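Local atomic coordinates of hypothetical conserved protein (Geobacillus kaustophilus, PDB entry 2PCS), a protein that is of unknown function but belongs to the carbon monoxide dehydrogenase subunit G (CoxG) family, of the Bet v 1-like clan, and probably binds a small ligand. Residues C35-L40 with K47-I52; A63-T68 with L78-E83; G7-K12 with L107-S112; P73-L78 with V94-P99. All blocks are in the same frame, centred on the assembly; numbering follows the deposited sequence.

Contact 1 of 4, residues C35-L40 with K47-I52; sequences CKSLEL and KADLQI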
loop_
_atom_site.group_PDB
_atom_site.type_symbol
_atom_site.label_atom_id
_atom_site.label_comp_id
_atom_site.label_asym_id
_atom_site.label_seq_id
_atom_site.Cartn_x
_atom_site.Cartn_y
_atom_site.Cartn_z
ATOM N N CYS A 35 0.878 11.073 1.755
ATOM C CA CYS A 35 1.475 10.848 3.045
ATOM C C CYS A 35 2.439 11.967 3.419
ATOM O O CYS A 35 3.436 12.179 2.749
ATOM C CB CYS A 35 2.131 9.486 3.131
ATOM S SG CYS A 35 2.493 9.070 4.843
ATOM N N LYS A 36 2.080 12.698 4.473
ATOM C CA LYS A 36 2.844 13.844 4.955
ATOM C C LYS A 36 3.811 13.341 6.006
ATOM O O LYS A 36 4.989 13.707 5.995
ATOM C CB LYS A 36 1.926 14.906 5.556
ATOM C CG LYS A 36 1.521 16.055 4.624
ATOM C CD LYS A 36 1.170 17.314 5.494
ATOM C CE LYS A 36 1.358 18.689 4.784
ATOM N NZ LYS A 36 1.185 19.803 5.792
ATOM N N SER A 37 3.316 12.478 6.898
ATOM C CA SER A 37 4.174 11.782 7.856
ATOM C C SER A 37 3.669 10.379 8.202
ATOM O O SER A 37 2.452 10.135 8.221
ATOM C CB SER A 37 4.326 12.607 9.129
ATOM O OG SER A 37 3.101 13.235 9.453
ATOM N N LEU A 38 4.629 9.473 8.444
ATOM C CA LEU A 38 4.406 8.170 9.072
ATOM C C LEU A 38 5.101 8.188 10.415
ATOM O O LEU A 38 6.322 8.143 10.471
ATOM C CB LEU A 38 5.013 7.027 8.248
ATOM C CG LEU A 38 4.165 5.982 7.517
ATOM C CD1 LEU A 38 5.065 4.874 6.979
ATOM C CD2 LEU A 38 3.065 5.383 8.385
ATOM N N GLU A 39 4.331 8.242 11.491
ATOM C CA GLU A 39 4.875 8.202 12.841
ATOM C C GLU A 39 4.717 6.803 13.443
ATOM O O GLU A 39 3.605 6.260 13.523
ATOM C CB GLU A 39 4.169 9.249 13.725
ATOM C CG GLU A 39 4.795 9.507 15.099
ATOM C CD GLU A 39 3.786 10.000 16.174
ATOM O OE1 GLU A 39 2.625 10.363 15.825
ATOM O OE2 GLU A 39 4.167 10.014 17.382
ATOM N N LEU A 40 5.841 6.233 13.870
ATOM C CA LEU A 40 5.834 5.061 14.743
ATOM C C LEU A 40 5.085 5.335 16.055
ATOM O O LEU A 40 5.388 6.275 16.784
ATOM C CB LEU A 40 7.269 4.604 15.022
ATOM C CG LEU A 40 7.555 3.195 15.557
ATOM C CD1 LEU A 40 7.288 2.082 14.547
ATOM C CD2 LEU A 40 9.009 3.123 16.074
ATOM N N LYS A 47 1.227 5.767 12.312
ATOM C CA LYS A 47 0.148 6.691 12.134
ATOM C C LYS A 47 0.555 7.507 10.919
ATOM O O LYS A 47 1.638 8.100 10.853
ATOM C CB LYS A 47 -0.059 7.577 13.365
ATOM C CG LYS A 47 -1.268 8.555 13.278
ATOM C CD LYS A 47 -1.883 8.772 14.644
ATOM C CE LYS A 47 -2.450 10.193 14.845
ATOM N NZ LYS A 47 -3.939 10.205 15.084
ATOM N N ALA A 48 -0.316 7.476 9.929
ATOM C CA ALA A 48 -0.084 8.209 8.724
ATOM C C ALA A 48 -1.083 9.377 8.647
ATOM O O ALA A 48 -2.279 9.220 8.935
ATOM C CB ALA A 48 -0.198 7.280 7.542
ATOM N N ASP A 49 -0.553 10.556 8.321
ATOM C CA ASP A 49 -1.353 11.756 8.038
ATOM C C ASP A 49 -1.475 11.861 6.505
ATOM O O ASP A 49 -0.503 12.189 5.828
ATOM C CB ASP A 49 -0.671 12.998 8.656
ATOM C CG ASP A 49 -1.227 14.354 8.098
ATOM O OD1 ASP A 49 -2.457 14.475 7.832
ATOM O OD2 ASP A 49 -0.423 15.311 7.946
ATOM N N LEU A 50 -2.639 11.524 5.962
ATOM C CA LEU A 50 -2.793 11.480 4.489
ATOM C C LEU A 50 -3.610 12.662 3.962
ATOM O O LEU A 50 -4.738 12.909 4.400
ATOM C CB LEU A 50 -3.421 10.149 4.027
ATOM C CG LEU A 50 -2.681 8.881 4.442
ATOM C CD1 LEU A 50 -3.527 7.633 4.281
ATOM C CD2 LEU A 50 -1.407 8.729 3.700
ATOM N N GLN A 51 -3.034 13.402 3.031
ATOM C CA GLN A 51 -3.802 14.427 2.340
ATOM C C GLN A 51 -3.950 14.040 0.888
ATOM O O GLN A 51 -3.058 14.200 0.087
ATOM C CB GLN A 51 -3.204 15.833 2.560
ATOM C CG GLN A 51 -3.285 16.222 4.047
ATOM C CD GLN A 51 -2.591 17.517 4.407
ATOM O OE1 GLN A 51 -2.418 18.405 3.566
ATOM N NE2 GLN A 51 -2.206 17.643 5.688
ATOM N N ILE A 52 -5.102 13.500 0.570
ATOM C CA ILE A 52 -5.311 12.925 -0.717
ATOM C C ILE A 52 -6.060 13.907 -1.615
ATOM O O ILE A 52 -7.210 14.295 -1.311
ATOM C CB ILE A 52 -6.006 11.574 -0.563
ATOM C CG1 ILE A 52 -4.992 10.579 0.037
ATOM C CG2 ILE A 52 -6.520 11.077 -1.912
ATOM C CD1 ILE A 52 -5.590 9.629 1.040
#
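With chi1 at -57°, Leu50 sets its CG opposite its own carbonyl carbon, and chi2 extends the CD1 branch and leaves CD2 turned to the side, against the backbone of Cys35. CD2 lies 3.6 Å from Cys35 CA and almost as close to CB. Asp49 is turned differently: chi1 of 165° places CG opposite its backbone N and beside the carbonyl carbon, and the carboxylate runs alongside the Lys36 side chain, both groups pointing the same way. Here OD2 touches aliphatic carbon, at 3.4 Å from Lys36 CB. The opposite charges do not pair, since Lys36 NZ stays 5.2 Å from Asp49 OD2, so any attraction is probably long-range. Further out, Lys36 crosses the Gln51 amide at a slant and brings CD to 3.4 Å from Gln51 NE2.

The backbones run antiparallel, their axes 164° apart. Asp49 serves both Lys36 and Ser37: its O accepts from Lys36 N at 3.0 Å and its N donates to Ser37 O. Glu39 and Lys47 form a regular hydrogen-bonded pair, with Glu39 N to Lys47 O at 2.8 Å and the return bond, Lys47 N to Glu39 O, at 2.7 Å. On the face carrying Cys35, Leu38, Ala48 and Leu50 the contacts are apolar, Leu38 CD2 meeting Ala48 CB at 3.9 Å.

That face looks toward helix 25-31, where Cys35 meets Ser29 and Leu38 meets Leu28, while Leu50 also approaches an unidentified bound ligand. Strand 59-71 flanks the hairpin next to 45-52, bonded through Ala48 to Ala63 and Leu50 to Tyr61; strand 35-42 forms one edge of the sheet within the chain.

Contact 2 of 4, residues A63-T68 with L78-E83; sequences AIIEVT and LLVNGE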
loop_
_atom_site.group_PDB
_atom_site.type_symbol
_atom_site.label_atom_id
_atom_site.label_comp_id
_atom_site.label_asym_id
_atom_site.label_seq_id
_atom_site.Cartn_x
_atom_site.Cartn_y
_atom_site.Cartn_z
ATOM N N ALA A 63 -4.657 7.390 9.290
ATOM C CA ALA A 63 -4.629 5.963 9.055
ATOM C C ALA A 63 -3.741 5.345 10.072
ATOM O O ALA A 63 -2.660 5.850 10.296
ATOM C CB ALA A 63 -4.067 5.659 7.620
ATOM N N ILE A 64 -4.199 4.258 10.687
ATOM C CA ILE A 64 -3.318 3.378 11.442
ATOM C C ILE A 64 -2.889 2.209 10.527
ATOM O O ILE A 64 -3.719 1.506 9.962
ATOM C CB ILE A 64 -3.954 2.814 12.767
ATOM C CG1 ILE A 64 -4.517 3.922 13.702
ATOM C CG2 ILE A 64 -2.937 1.986 13.518
ATOM C CD1 ILE A 64 -3.587 5.098 13.935
ATOM N N ILE A 65 -1.585 2.026 10.391
ATOM C CA ILE A 65 -1.036 0.957 9.556
ATOM C C ILE A 65 -0.190 0.073 10.441
ATOM O O ILE A 65 0.826 0.555 10.959
ATOM C CB ILE A 65 -0.120 1.545 8.433
ATOM C CG1 ILE A 65 -0.858 2.633 7.653
ATOM C CG2 ILE A 65 0.385 0.447 7.498
ATOM C CD1 ILE A 65 0.053 3.427 6.737
ATOM N N GLU A 66 -0.626 -1.185 10.626
ATOM C CA GLU A 66 0.139 -2.221 11.333
ATOM C C GLU A 66 0.720 -3.310 10.400
ATOM O O GLU A 66 -0.018 -3.965 9.683
ATOM C CB GLU A 66 -0.680 -2.887 12.434
ATOM C CG GLU A 66 0.252 -3.636 13.421
ATOM C CD GLU A 66 -0.478 -4.434 14.505
ATOM O OE1 GLU A 66 0.212 -5.139 15.332
ATOM O OE2 GLU A 66 -1.738 -4.368 14.519
ATOM N N VAL A 67 2.043 -3.471 10.424
ATOM C CA VAL A 67 2.739 -4.582 9.754
ATOM C C VAL A 67 2.778 -5.830 10.663
ATOM O O VAL A 67 3.357 -5.784 11.721
ATOM C CB VAL A 67 4.171 -4.145 9.305
ATOM C CG1 VAL A 67 4.733 -5.082 8.257
ATOM C CG2 VAL A 67 4.145 -2.728 8.725
ATOM N N THR A 68 2.125 -6.930 10.284
ATOM C CA THR A 68 2.140 -8.156 11.081
ATOM C C THR A 68 2.616 -9.412 10.270
ATOM O O THR A 68 2.890 -9.294 9.083
ATOM C CB THR A 68 0.761 -8.422 11.657
ATOM O OG1 THR A 68 -0.127 -8.798 10.605
ATOM C CG2 THR A 68 0.205 -7.183 12.291
ATOM N N LEU A 78 -0.643 -6.603 6.251
ATOM C CA LEU A 78 -0.916 -5.216 6.642
ATOM C C LEU A 78 -2.315 -5.085 7.178
ATOM O O LEU A 78 -3.238 -5.633 6.587
ATOM C CB LEU A 78 -0.778 -4.249 5.459
ATOM C CG LEU A 78 0.594 -3.826 4.969
ATOM C CD1 LEU A 78 0.288 -2.687 3.986
ATOM C CD2 LEU A 78 1.659 -3.356 6.054
ATOM N N LEU A 79 -2.477 -4.362 8.283
ATOM C CA LEU A 79 -3.826 -3.997 8.758
ATOM C C LEU A 79 -3.896 -2.503 8.692
ATOM O O LEU A 79 -3.000 -1.829 9.215
ATOM C CB LEU A 79 -4.069 -4.463 10.188
ATOM C CG LEU A 79 -3.715 -5.928 10.534
ATOM C CD1 LEU A 79 -3.871 -6.167 12.058
ATOM C CD2 LEU A 79 -4.638 -6.903 9.738
ATOM N N VAL A 80 -4.902 -1.994 7.977
ATOM C CA VAL A 80 -5.098 -0.559 7.822
ATOM C C VAL A 80 -6.491 -0.074 8.331
ATOM O O VAL A 80 -7.527 -0.614 7.912
ATOM C CB VAL A 80 -4.906 -0.056 6.384
ATOM C CG1 VAL A 80 -5.173 1.474 6.337
ATOM C CG2 VAL A 80 -3.501 -0.356 5.829
ATOM N N ASN A 81 -6.473 0.909 9.250
ATOM C CA ASN A 81 -7.671 1.646 9.706
ATOM C C ASN A 81 -7.510 3.127 9.401
ATOM O O ASN A 81 -6.662 3.793 9.974
ATOM C CB ASN A 81 -7.921 1.431 11.191
ATOM C CG ASN A 81 -8.136 -0.020 11.531
ATOM O OD1 ASN A 81 -7.202 -0.713 11.937
ATOM N ND2 ASN A 81 -9.368 -0.509 11.355
ATOM N N GLY A 82 -8.267 3.611 8.438
ATOM C CA GLY A 82 -8.175 4.990 7.980
ATOM C C GLY A 82 -9.534 5.689 8.136
ATOM O O GLY A 82 -10.590 5.077 7.964
ATOM N N GLU A 83 -9.516 6.976 8.445
ATOM C CA GLU A 83 -10.768 7.702 8.725
ATOM C C GLU A 83 -10.598 9.136 8.421
ATOM O O GLU A 83 -9.519 9.702 8.597
ATOM C CB GLU A 83 -11.164 7.519 10.196
ATOM C CG GLU A 83 -12.638 7.779 10.458
ATOM C CD GLU A 83 -12.915 9.257 10.870
ATOM O OE1 GLU A 83 -11.951 10.003 11.211
ATOM O OE2 GLU A 83 -14.102 9.650 10.844
#
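Val67 and Leu78 lie side by side and point the same way off one face of the sheet, Val67 CG2 resting 3.7 Å from Leu78 CD2. The chi1 of Leu78 (-77°) puts CG next to its backbone N; with CD1 extended, CD2 is the branch that turns toward the partner strand. The same methyl reaches Ile65 CG2 at 4.3 Å, and that CG2 in turn faces Val80 CG2, giving an aliphatic row. At its end Ala63 and Gly82 form a non-hydrogen-bonded pair, their CA atoms 3.8 Å apart.

On the other face Glu66 and Leu79 are again parallel neighbours: the extended Glu66 chain lays OE2 3.7 Å from Leu79 CD1, a carboxylate oxygen beside a methyl. Asn81 also projects here, its ND2 held by Asn90 OD1.

Two hydrogen-bonded pairs set the register. Ile64 N gives to Asn81 O at 2.6 Å and Glu66 N to Leu79 O at 2.8 Å, each answered by a return bond. With axes 176° apart, these segments pair regularly within an antiparallel beta hairpin in the sheet of a Bet v 1-like fold, whose Leu78 face lies beside an unidentified bound ligand.

Contact 3 of 4, residues G7-K12 with L107-S112; sequences GSIELK and LTYTYS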
loop_
_atom_site.group_PDB
_atom_site.type_symbol
_atom_site.label_atom_id
_atom_site.label_comp_id
_atom_site.label_asym_id
_atom_site.label_seq_id
_atom_site.Cartn_x
_atom_site.Cartn_y
_atom_site.Cartn_z
ATOM N N GLY A 7 -3.211 -8.762 -6.939
ATOM C CA GLY A 7 -2.500 -8.573 -8.182
ATOM C C GLY A 7 -1.064 -8.922 -8.080
ATOM O O GLY A 7 -0.646 -9.600 -7.133
ATOM N N SER A 8 -0.260 -8.420 -9.009
ATOM C CA SER A 8 1.180 -8.636 -8.878
ATOM C C SER A 8 1.927 -7.683 -9.697
ATOM O O SER A 8 1.355 -7.134 -10.615
ATOM C CB SER A 8 1.609 -10.066 -9.275
ATOM O OG SER A 8 1.021 -10.422 -10.474
ATOM N N ILE A 9 3.200 -7.507 -9.353
ATOM C CA ILE A 9 4.118 -6.634 -10.054
ATOM C C ILE A 9 5.472 -7.345 -10.211
ATOM O O ILE A 9 5.962 -8.004 -9.286
ATOM C CB ILE A 9 4.420 -5.333 -9.257
ATOM C CG1 ILE A 9 3.340 -5.062 -8.231
ATOM C CG2 ILE A 9 4.644 -4.120 -10.204
ATOM C CD1 ILE A 9 2.109 -4.330 -8.841
ATOM N N GLU A 10 6.096 -7.172 -11.357
ATOM C CA GLU A 10 7.483 -7.570 -11.496
ATOM C C GLU A 10 8.359 -6.360 -11.207
ATOM O O GLU A 10 8.075 -5.251 -11.652
ATOM C CB GLU A 10 7.748 -8.172 -12.868
ATOM C CG GLU A 10 7.227 -9.616 -12.980
ATOM C CD GLU A 10 7.270 -10.150 -14.432
ATOM O OE1 GLU A 10 6.490 -9.609 -15.286
ATOM O OE2 GLU A 10 8.071 -11.104 -14.705
ATOM N N LEU A 11 9.377 -6.558 -10.394
ATOM C CA LEU A 11 10.208 -5.460 -9.986
ATOM C C LEU A 11 11.655 -5.747 -10.340
ATOM O O LEU A 11 12.087 -6.918 -10.418
ATOM C CB LEU A 11 10.039 -5.171 -8.483
ATOM C CG LEU A 11 8.664 -4.703 -7.968
ATOM C CD1 LEU A 11 8.518 -5.070 -6.507
ATOM C CD2 LEU A 11 8.475 -3.215 -8.120
ATOM N N LYS A 12 12.398 -4.679 -10.566
ATOM C CA LYS A 12 13.801 -4.770 -10.887
ATOM C C LYS A 12 14.567 -4.727 -9.584
ATOM O O LYS A 12 14.728 -3.646 -8.989
ATOM C CB LYS A 12 14.199 -3.590 -11.802
ATOM C CG LYS A 12 14.508 -4.014 -13.239
ATOM C CD LYS A 12 13.884 -3.053 -14.286
ATOM C CE LYS A 12 13.538 -3.821 -15.605
ATOM N NZ LYS A 12 13.245 -2.917 -16.792
ATOM N N LEU A 107 6.302 -9.497 -6.792
ATOM C CA LEU A 107 5.461 -9.179 -5.660
ATOM C C LEU A 107 3.988 -9.545 -5.954
ATOM O O LEU A 107 3.420 -9.085 -6.922
ATOM C CB LEU A 107 5.610 -7.692 -5.315
ATOM C CG LEU A 107 5.000 -7.232 -3.995
ATOM C CD1 LEU A 107 5.723 -6.032 -3.510
ATOM C CD2 LEU A 107 3.502 -7.000 -4.132
ATOM N N THR A 108 3.061 -10.217 -5.147
ATOM C CA THR A 108 1.637 -10.517 -5.238
ATOM C C THR A 108 0.891 -10.036 -3.998
ATOM O O THR A 108 1.515 -9.855 -2.957
ATOM C CB THR A 108 1.416 -12.028 -5.435
ATOM O OG1 THR A 108 1.947 -12.742 -4.313
ATOM C CG2 THR A 108 2.246 -12.541 -6.602
ATOM N N TYR A 109 -0.073 -9.742 -4.150
ATOM C CA TYR A 109 -0.801 -9.223 -3.007
ATOM C C TYR A 109 -2.249 -9.588 -3.139
ATOM O O TYR A 109 -2.759 -9.882 -4.227
ATOM C CB TYR A 109 -0.611 -7.709 -2.793
ATOM C CG TYR A 109 -1.195 -6.886 -3.922
ATOM C CD1 TYR A 109 -0.392 -6.439 -4.993
ATOM C CD2 TYR A 109 -2.549 -6.580 -3.949
ATOM C CE1 TYR A 109 -0.969 -5.772 -6.074
ATOM C CE2 TYR A 109 -3.107 -5.890 -4.971
ATOM C CZ TYR A 109 -2.315 -5.460 -6.021
ATOM O OH TYR A 109 -2.917 -4.740 -7.044
ATOM N N THR A 110 -2.911 -9.457 -2.019
ATOM C CA THR A 110 -4.284 -9.768 -1.877
ATOM C C THR A 110 -4.714 -8.675 -0.880
ATOM O O THR A 110 -3.919 -8.259 -0.008
ATOM C CB THR A 110 -4.288 -11.169 -1.315
ATOM O OG1 THR A 110 -5.002 -12.093 -2.144
ATOM C CG2 THR A 110 -4.621 -11.232 0.091
ATOM N N TYR A 111 -5.909 -8.119 -1.046
ATOM C CA TYR A 111 -6.409 -7.201 -0.015
ATOM C C TYR A 111 -7.901 -7.257 0.120
ATOM O O TYR A 111 -8.607 -7.696 -0.764
ATOM C CB TYR A 111 -5.922 -5.757 -0.199
ATOM C CG TYR A 111 -6.604 -5.031 -1.297
ATOM C CD1 TYR A 111 -5.989 -4.901 -2.544
ATOM C CD2 TYR A 111 -7.908 -4.519 -1.126
ATOM C CE1 TYR A 111 -6.632 -4.263 -3.566
ATOM C CE2 TYR A 111 -8.573 -3.869 -2.176
ATOM C CZ TYR A 111 -7.923 -3.748 -3.358
ATOM O OH TYR A 111 -8.552 -3.119 -4.383
ATOM N N SER A 112 -8.369 -6.752 1.247
ATOM C CA SER A 112 -9.760 -6.838 1.578
ATOM C C SER A 112 -10.107 -5.590 2.389
ATOM O O SER A 112 -9.496 -5.352 3.460
ATOM C CB SER A 112 -9.941 -8.125 2.384
ATOM O OG SER A 112 -11.225 -8.621 2.183
#
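Leu107, Gly7 and Tyr109 carry most of the interface between strands 4-12 and 104-116, antiparallel neighbours in the sheet of this Bet v 1-like fold. Leu107 is gripped at both backbone polar atoms by Ile9: Ile9 N donates to Leu107 O and Leu107 N to Ile9 O, both at 2.9 Å. Its side chain crosses that of Leu11 at a slant, Leu11 CD1 coming within 4.1 Å of Leu107 CB, and it continues to Phe139 of helix 124-148 and to Leu22 of helix 15-22. The sheet and the long helix therefore meet here.

Gly7 pairs with Tyr109 through Gly7 N to Tyr109 O and Tyr109 N to Gly7 O, each 3.0 Å. These bonds are bent, the donors tilted about 30° from the carbonyl planes. Tyr109 chi1 of 65° sets the ring between its own backbone N and carbonyl carbon and swings it back across the glycine, whose backbone covers one face. The phenol OH goes on to His160 and His158, both of the C-terminal histidine tag. Gly7 CA makes a CH-pi contact, 4.1 Å from the Tyr109 ring centroid, and Gly7 N stands 3.4 Å above the ring plane, displaced toward the rim.

Contact 4 of 4, residues P73-L78 with V94-P99; sequences PYHYKL and VIDLTP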
loop_
_atom_site.group_PDB
_atom_site.type_symbol
_atom_site.label_atom_id
_atom_site.label_comp_id
_atom_site.label_asym_id
_atom_site.label_seq_id
_atom_site.Cartn_x
_atom_site.Cartn_y
_atom_site.Cartn_z
ATOM N N PRO A 73 13.035 -12.174 4.180
ATOM C CA PRO A 73 12.682 -10.966 3.492
ATOM C C PRO A 73 11.529 -11.235 2.448
ATOM O O PRO A 73 11.537 -10.650 1.370
ATOM C CB PRO A 73 13.998 -10.672 2.787
ATOM C CG PRO A 73 14.361 -12.098 2.219
ATOM C CD PRO A 73 13.992 -12.995 3.387
ATOM N N TYR A 74 10.525 -12.056 2.759
ATOM C CA TYR A 74 9.602 -12.474 1.704
ATOM C C TYR A 74 8.084 -12.382 1.932
ATOM O O TYR A 74 7.320 -12.558 1.005
ATOM C CB TYR A 74 9.920 -13.938 1.280
ATOM C CG TYR A 74 9.620 -14.917 2.386
ATOM C CD1 TYR A 74 10.584 -15.205 3.376
ATOM C CD2 TYR A 74 8.386 -15.541 2.463
ATOM C CE1 TYR A 74 10.309 -16.099 4.406
ATOM C CE2 TYR A 74 8.094 -16.430 3.501
ATOM C CZ TYR A 74 9.064 -16.701 4.471
ATOM O OH TYR A 74 8.764 -17.562 5.519
ATOM N N HIS A 75 7.604 -12.179 3.133
ATOM C CA HIS A 75 6.174 -12.151 3.333
ATOM C C HIS A 75 5.770 -11.205 4.466
ATOM O O HIS A 75 6.405 -11.186 5.500
ATOM C CB HIS A 75 5.697 -13.542 3.636
ATOM C CG HIS A 75 4.325 -13.586 4.242
ATOM N ND1 HIS A 75 3.194 -13.857 3.507
ATOM C CD2 HIS A 75 3.911 -13.388 5.517
ATOM C CE1 HIS A 75 2.139 -13.844 4.305
ATOM N NE2 HIS A 75 2.554 -13.584 5.536
ATOM N N TYR A 76 4.701 -10.424 4.299
ATOM C CA TYR A 76 4.044 -9.788 5.470
ATOM C C TYR A 76 2.557 -9.545 5.276
ATOM O O TYR A 76 2.006 -9.764 4.185
ATOM C CB TYR A 76 4.762 -8.536 5.908
ATOM C CG TYR A 76 4.823 -7.485 4.837
ATOM C CD1 TYR A 76 5.753 -7.587 3.766
ATOM C CD2 TYR A 76 3.946 -6.398 4.856
ATOM C CE1 TYR A 76 5.810 -6.599 2.752
ATOM C CE2 TYR A 76 3.990 -5.406 3.872
ATOM C CZ TYR A 76 4.906 -5.513 2.818
ATOM O OH TYR A 76 4.935 -4.518 1.863
ATOM N N LYS A 77 1.881 -9.151 6.366
ATOM C CA LYS A 77 0.492 -8.750 6.313
ATOM C C LYS A 77 0.362 -7.312 6.772
ATOM O O LYS A 77 1.173 -6.843 7.537
ATOM C CB LYS A 77 -0.379 -9.684 7.138
ATOM C CG LYS A 77 -0.343 -11.092 6.610
ATOM C CD LYS A 77 -1.366 -11.977 7.348
ATOM C CE LYS A 77 -1.681 -13.306 6.632
ATOM N NZ LYS A 77 -2.061 -14.337 7.689
ATOM N N LEU A 78 -0.643 -6.603 6.251
ATOM C CA LEU A 78 -0.916 -5.216 6.642
ATOM C C LEU A 78 -2.315 -5.085 7.178
ATOM O O LEU A 78 -3.238 -5.633 6.587
ATOM C CB LEU A 78 -0.778 -4.249 5.459
ATOM C CG LEU A 78 0.594 -3.826 4.969
ATOM C CD1 LEU A 78 0.288 -2.687 3.986
ATOM C CD2 LEU A 78 1.659 -3.356 6.054
ATOM N N VAL A 94 -2.131 -9.031 2.267
ATOM C CA VAL A 94 -1.023 -9.964 2.374
ATOM C C VAL A 94 -0.077 -9.715 1.204
ATOM O O VAL A 94 -0.497 -9.590 0.043
ATOM C CB VAL A 94 -1.510 -11.419 2.293
ATOM C CG1 VAL A 94 -0.375 -12.371 2.577
ATOM C CG2 VAL A 94 -2.720 -11.700 3.259
ATOM N N ILE A 95 1.214 -9.627 1.509
ATOM C CA ILE A 95 2.220 -9.461 0.499
ATOM C C ILE A 95 3.247 -10.636 0.524
ATOM O O ILE A 95 3.792 -10.987 1.580
ATOM C CB ILE A 95 2.964 -8.144 0.704
ATOM C CG1 ILE A 95 2.055 -6.922 0.454
ATOM C CG2 ILE A 95 4.166 -8.038 -0.166
ATOM C CD1 ILE A 95 1.266 -6.553 1.632
ATOM N N ASP A 96 3.549 -11.171 -0.660
ATOM C CA ASP A 96 4.546 -12.225 -0.811
ATOM C C ASP A 96 5.550 -11.807 -1.878
ATOM O O ASP A 96 5.164 -11.263 -2.941
ATOM C CB ASP A 96 3.862 -13.535 -1.168
ATOM C CG ASP A 96 3.070 -14.115 0.012
ATOM O OD1 ASP A 96 3.693 -14.481 1.027
ATOM O OD2 ASP A 96 1.808 -14.220 -0.058
ATOM N N LEU A 97 6.834 -11.976 -1.562
ATOM C CA LEU A 97 7.868 -11.745 -2.548
ATOM C C LEU A 97 8.377 -13.115 -3.076
ATOM O O LEU A 97 8.627 -14.069 -2.279
ATOM C CB LEU A 97 8.990 -10.872 -1.986
ATOM C CG LEU A 97 8.683 -9.460 -1.469
ATOM C CD1 LEU A 97 9.950 -8.753 -1.009
ATOM C CD2 LEU A 97 8.067 -8.665 -2.578
ATOM N N THR A 98 8.460 -13.207 -4.401
ATOM C CA THR A 98 8.920 -14.412 -5.088
ATOM C C THR A 98 10.016 -14.103 -6.075
ATOM O O THR A 98 9.811 -13.302 -6.972
ATOM C CB THR A 98 7.787 -15.050 -5.832
ATOM O OG1 THR A 98 6.888 -15.560 -4.862
ATOM C CG2 THR A 98 8.241 -16.206 -6.628
ATOM N N PRO A 99 11.182 -14.740 -5.924
ATOM C CA PRO A 99 12.251 -14.492 -6.881
ATOM C C PRO A 99 11.827 -15.191 -8.168
ATOM O O PRO A 99 11.387 -16.362 -8.108
ATOM C CB PRO A 99 13.440 -15.194 -6.257
ATOM C CG PRO A 99 12.812 -16.287 -5.426
ATOM C CD PRO A 99 11.542 -15.767 -4.936
#
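His75 and Asp96 make the polar side-chain link: ND1 donates to Asp96 OD1 at 2.6 Å. The oxygen lies nearly in the imidazole plane yet is met from above the carboxylate, 38° out of its plane. Extension of His75 (chi1 163°) lays its ring alongside Asp96.

Among backbone bonds, Tyr76 and Ile95 form a hydrogen-bonded pair, Ile95 N reaching Tyr76 O at 2.8 Å and Tyr76 N reaching Ile95 O. Toward the start of 73-78, Leu97 N donates to Tyr74 O at 2.7 Å. Tyr74 and His75 together face Lys71 on the adjoining strand, a classic beta bulge.

Ile95 lies over one face of the Tyr76 ring. Its CB sits 4.0 Å from the ring centroid, 19° off the normal, a CH-pi arrangement, while CG2 touches Tyr76 CE1 at 3.6 Å and CD1 covers the CE2 side. Trp19 meets the Tyr76 ring steeply, and on this face of the sheet an unidentified bound ligand lies near the Tyr76 side chain. Val94, on the other face, adds van der Waals contacts: CG1 meets His75 CE1 obliquely at 3.4 Å and CG2 lies 3.9 Å from Lys77 CE.

Because His75 NE2 also bonds to Asp69 OD2, carboxylates hold both ring nitrogens and fix the ring's rotation.

All four contacts belong to one antiparallel sheet. Contact 1 joins strands 35-42 and 45-52, contact 2 joins 59-71 and 75-84, contact 4 joins 75-84 and 87-99, and contact 3 joins 104-116 to the N-terminal strand. Contacts 1 and 2 follow in series, centres 11 Å apart; contacts 2 and 4 interlock by sharing strand 75-84 and Leu78. Contact 3, which closes a loop enclosing the rest, has its centre 9 Å from that of contact 4 but 23 Å from that of contact 1, beyond the chain's centre. Each has a side chain within about 4 Å of unidentified ligand, consistent with a sheet that borders a binding site.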